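Kelch domain-containing protein (Colletotrichum graminicola M1.001, PDB 5C92) binds copper and is probably a secreted alcohol oxidase of the galactose oxidase-like family, built on a kelch beta-propeller. Local coordinates at residues P110-Q115 and K152-T157. Residues are numbered along the deposited sequence; the frame is centred on the assembly and turned at random.
Sequences PLSNMQ and KANTWT
The indole of W156 stands alongside M114, and the two side chains point the same way. M114 lays its methylene CG over the middle of the six-membered ring, 3.7 Å from the centroid and close to the ring normal. Its SD lies above the same face but further off, 4.7 Å from that centroid, as a Met-aromatic contact. With chi1 at -77°, CG lies beside the backbone N and over the ring; the extended chi2 carries SD further out. At the edge of the indole, in its plane, is the carbonyl O of S112. The bond from W156 NE1 to S112 O is weak and strongly bent. T95 OG1 hydrogen-bonds the same carbonyl and also takes part in a weak bond with NE1.

N154 reaches across with CG anti to its backbone N (chi1 -175°). Its OD1 accepts a fairly straight bond of 3.0 Å from S112 N, with the donor tilted slightly out of the carbonyl plane. Y149 OH bonds OD1 as well, so this oxygen has two partners. S112 is gripped a second time, since its OG donates to N154 O from above that carbonyl's plane. Backbone and side chain of each residue thus both take part.

On the side of the W156 backbone away from the indole, Q115 bends at chi2 and brings NE2 to W156 O. The modelled separation of 2.5 Å is very short, so its exact length is doubtful. Q115 N is held by E147 OE2.

N154 and T155 form a G1 beta bulge opposite D150, at the turn into strand 155-158. The contact joins the outermost strand of one four-stranded antiparallel sheet, and the loop after it, to the outermost strand of the next, as between neighbouring blades of a kelch beta-propeller.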
ATOM      1  N   PRO A 110      -9.189  -7.759 -19.695  1.00 37.92           N
ATOM      2  CA  PRO A 110      -7.764  -7.793 -20.047  1.00 35.71           C
ATOM      3  C   PRO A 110      -7.207  -6.466 -20.551  1.00 35.00           C
ATOM      4  O   PRO A 110      -7.909  -5.686 -21.116  1.00 41.04           O
ATOM      5  CB  PRO A 110      -7.687  -8.884 -21.121  1.00 42.17           C
ATOM      6  CG  PRO A 110      -9.045  -8.947 -21.716  1.00 46.37           C
ATOM      7  CD  PRO A 110     -10.025  -8.524 -20.644  1.00 41.12           C
ATOM      8  N   LEU A 111      -5.923  -6.232 -20.351  1.00 32.11           N
ATOM      9  CA  LEU A 111      -5.201  -5.153 -21.015  1.00 29.27           C
ATOM     10  C   LEU A 111      -4.031  -5.796 -21.715  1.00 28.21           C
ATOM     11  O   LEU A 111      -3.923  -7.021 -21.700  1.00 29.65           O
ATOM     12  CB  LEU A 111      -4.743  -4.131 -20.001  1.00 35.14           C
ATOM     13  CG  LEU A 111      -5.930  -3.498 -19.265  1.00 34.47           C
ATOM     14  CD1 LEU A 111      -5.416  -2.489 -18.254  1.00 33.45           C
ATOM     15  CD2 LEU A 111      -6.906  -2.833 -20.236  1.00 33.72           C
ATOM     16  N   SER A 112      -3.151  -5.018 -22.327  1.00 32.16           N
ATOM     17  CA  SER A 112      -2.023  -5.662 -23.043  1.00 40.13           C
ATOM     18  C   SER A 112      -1.154  -6.449 -22.081  1.00 38.11           C
ATOM     19  O   SER A 112      -0.890  -5.996 -20.951  1.00 36.08           O
ATOM     20  CB  SER A 112      -1.142  -4.643 -23.764  1.00 46.39           C
ATOM     21  OG  SER A 112      -1.897  -3.863 -24.662  1.00 50.63           O
ATOM     22  N   ASN A 113      -0.741  -7.631 -22.531  1.00 36.28           N
ATOM     23  CA  ASN A 113       0.350  -8.370 -21.944  1.00 34.11           C
ATOM     24  C   ASN A 113       1.561  -7.499 -21.704  1.00 38.36           C
ATOM     25  O   ASN A 113       1.847  -6.620 -22.489  1.00 35.60           O
ATOM     26  CB  ASN A 113       0.766  -9.482 -22.877  1.00 35.92           C
ATOM     27  CG  ASN A 113      -0.123 -10.680 -22.774  1.00 36.76           C
ATOM     28  OD1 ASN A 113      -1.186 -10.655 -22.160  1.00 38.06           O
ATOM     29  ND2 ASN A 113       0.339 -11.758 -23.319  1.00 44.94           N
ATOM     30  N   MET A 114       2.265  -7.736 -20.598  1.00 38.59           N
ATOM     31  CA  MET A 114       3.573  -7.140 -20.392  1.00 35.26           C
ATOM     32  C   MET A 114       4.593  -7.640 -21.424  1.00 33.51           C
ATOM     33  O   MET A 114       4.467  -8.740 -21.924  1.00 35.06           O
ATOM     34  CB  MET A 114       4.098  -7.449 -18.977  1.00 35.48           C
ATOM     35  CG  MET A 114       3.442  -6.596 -17.883  1.00 36.79           C
ATOM     36  SD  MET A 114       4.006  -7.090 -16.243  1.00 31.27           S
ATOM     37  CE  MET A 114       3.476  -8.798 -16.213  1.00 33.57           C
ATOM     38  N   GLN A 115       5.604  -6.825 -21.696  1.00 35.85           N
ATOM     39  CA  GLN A 115       6.753  -7.232 -22.540  1.00 37.21           C
ATOM     40  C   GLN A 115       7.574  -8.312 -21.871  1.00 40.84           C
ATOM     41  O   GLN A 115       8.008  -9.285 -22.505  1.00 38.68           O
ATOM     42  CB  GLN A 115       7.674  -6.045 -22.775  1.00 37.64           C
ATOM     43  CG  GLN A 115       7.073  -4.861 -23.513  1.00 39.08           C
ATOM     44  CD  GLN A 115       6.629  -5.193 -24.939  1.00 48.02           C
ATOM     45  OE1 GLN A 115       6.793  -6.297 -25.440  1.00 46.18           O
ATOM     46  NE2 GLN A 115       6.054  -4.222 -25.583  1.00 55.29           N
ATOM     47  N   LYS A 152      -3.665   5.181 -21.765  1.00 43.23           N
ATOM     48  CA  LYS A 152      -4.300   5.756 -22.978  1.00 45.77           C
ATOM     49  C   LYS A 152      -4.001   4.892 -24.208  1.00 42.09           C
ATOM     50  O   LYS A 152      -4.897   4.429 -24.883  1.00 50.27           O
ATOM     51  CB  LYS A 152      -3.830   7.199 -23.223  1.00 45.27           C
ATOM     52  CG  LYS A 152      -4.575   8.247 -22.399  0.50 45.30           C
ATOM     53  CD  LYS A 152      -3.666   9.400 -21.995  0.50 44.39           C
ATOM     54  CE  LYS A 152      -4.452  10.503 -21.315  0.50 44.60           C
ATOM     55  NZ  LYS A 152      -3.568  11.369 -20.494  0.50 47.35           N
ATOM     56  N   ALA A 153      -2.737   4.619 -24.466  1.00 40.01           N
ATOM     57  CA  ALA A 153      -2.364   3.742 -25.584  1.00 36.76           C
ATOM     58  C   ALA A 153      -2.663   2.268 -25.360  1.00 40.07           C
ATOM     59  O   ALA A 153      -2.604   1.492 -26.301  1.00 47.22           O
ATOM     60  CB  ALA A 153      -0.881   3.904 -25.898  1.00 40.56           C
ATOM     61  N   ASN A 154      -2.810   1.830 -24.111  1.00 37.00           N
ATOM     62  CA  ASN A 154      -2.825   0.401 -23.814  1.00 32.08           C
ATOM     63  C   ASN A 154      -1.612  -0.314 -24.419  1.00 32.55           C
ATOM     64  O   ASN A 154      -1.726  -1.354 -25.014  1.00 36.77           O
ATOM     65  CB  ASN A 154      -4.140  -0.247 -24.243  1.00 39.57           C
ATOM     66  CG  ASN A 154      -4.245  -1.708 -23.830  1.00 41.80           C
ATOM     67  OD1 ASN A 154      -3.763  -2.141 -22.775  1.00 41.46           O
ATOM     68  ND2 ASN A 154      -4.833  -2.486 -24.695  1.00 37.39           N
ATOM     69  N   THR A 155      -0.431   0.214 -24.150  1.00 35.64           N
ATOM     70  CA  THR A 155       0.811  -0.460 -24.512  1.00 41.71           C
ATOM     71  C   THR A 155       1.783  -0.540 -23.323  1.00 33.60           C
ATOM     72  O   THR A 155       1.810   0.337 -22.473  1.00 37.03           O
ATOM     73  CB  THR A 155       1.546   0.363 -25.583  1.00 45.91           C
ATOM     74  OG1 THR A 155       1.908   1.621 -25.011  1.00 39.62           O
ATOM     75  CG2 THR A 155       0.632   0.627 -26.805  1.00 41.88           C
ATOM     76  N   TRP A 156       2.580  -1.592 -23.335  1.00 34.21           N
ATOM     77  CA  TRP A 156       3.775  -1.760 -22.520  1.00 35.89           C
ATOM     78  C   TRP A 156       5.059  -1.585 -23.347  1.00 37.95           C
ATOM     79  O   TRP A 156       5.234  -2.247 -24.363  1.00 39.23           O
ATOM     80  CB  TRP A 156       3.793  -3.175 -21.932  1.00 36.88           C
ATOM     81  CG  TRP A 156       2.777  -3.416 -20.842  1.00 37.90           C
ATOM     82  CD1 TRP A 156       1.586  -4.077 -20.955  1.00 36.89           C
ATOM     83  CD2 TRP A 156       2.918  -3.080 -19.457  1.00 39.00           C
ATOM     84  NE1 TRP A 156       0.977  -4.148 -19.750  1.00 39.72           N
ATOM     85  CE2 TRP A 156       1.768  -3.552 -18.801  1.00 37.60           C
ATOM     86  CE3 TRP A 156       3.946  -2.512 -18.697  1.00 34.87           C
ATOM     87  CZ2 TRP A 156       1.584  -3.423 -17.408  1.00 35.76           C
ATOM     88  CZ3 TRP A 156       3.726  -2.295 -17.341  1.00 40.08           C
ATOM     89  CH2 TRP A 156       2.543  -2.751 -16.713  1.00 38.66           C
ATOM     90  N   THR A 157       6.002  -0.820 -22.819  1.00 39.05           N
ATOM     91  CA  THR A 157       7.274  -0.562 -23.450  1.00 39.24           C
ATOM     92  C   THR A 157       8.436  -0.847 -22.508  1.00 40.04           C
ATOM     93  O   THR A 157       8.486  -0.275 -21.420  1.00 38.79           O
ATOM     94  CB  THR A 157       7.313   0.931 -23.829  1.00 45.80           C
ATOM     95  OG1 THR A 157       6.124   1.234 -24.552  1.00 39.07           O
ATOM     96  CG2 THR A 157       8.517   1.253 -24.670  1.00 48.54           C
TER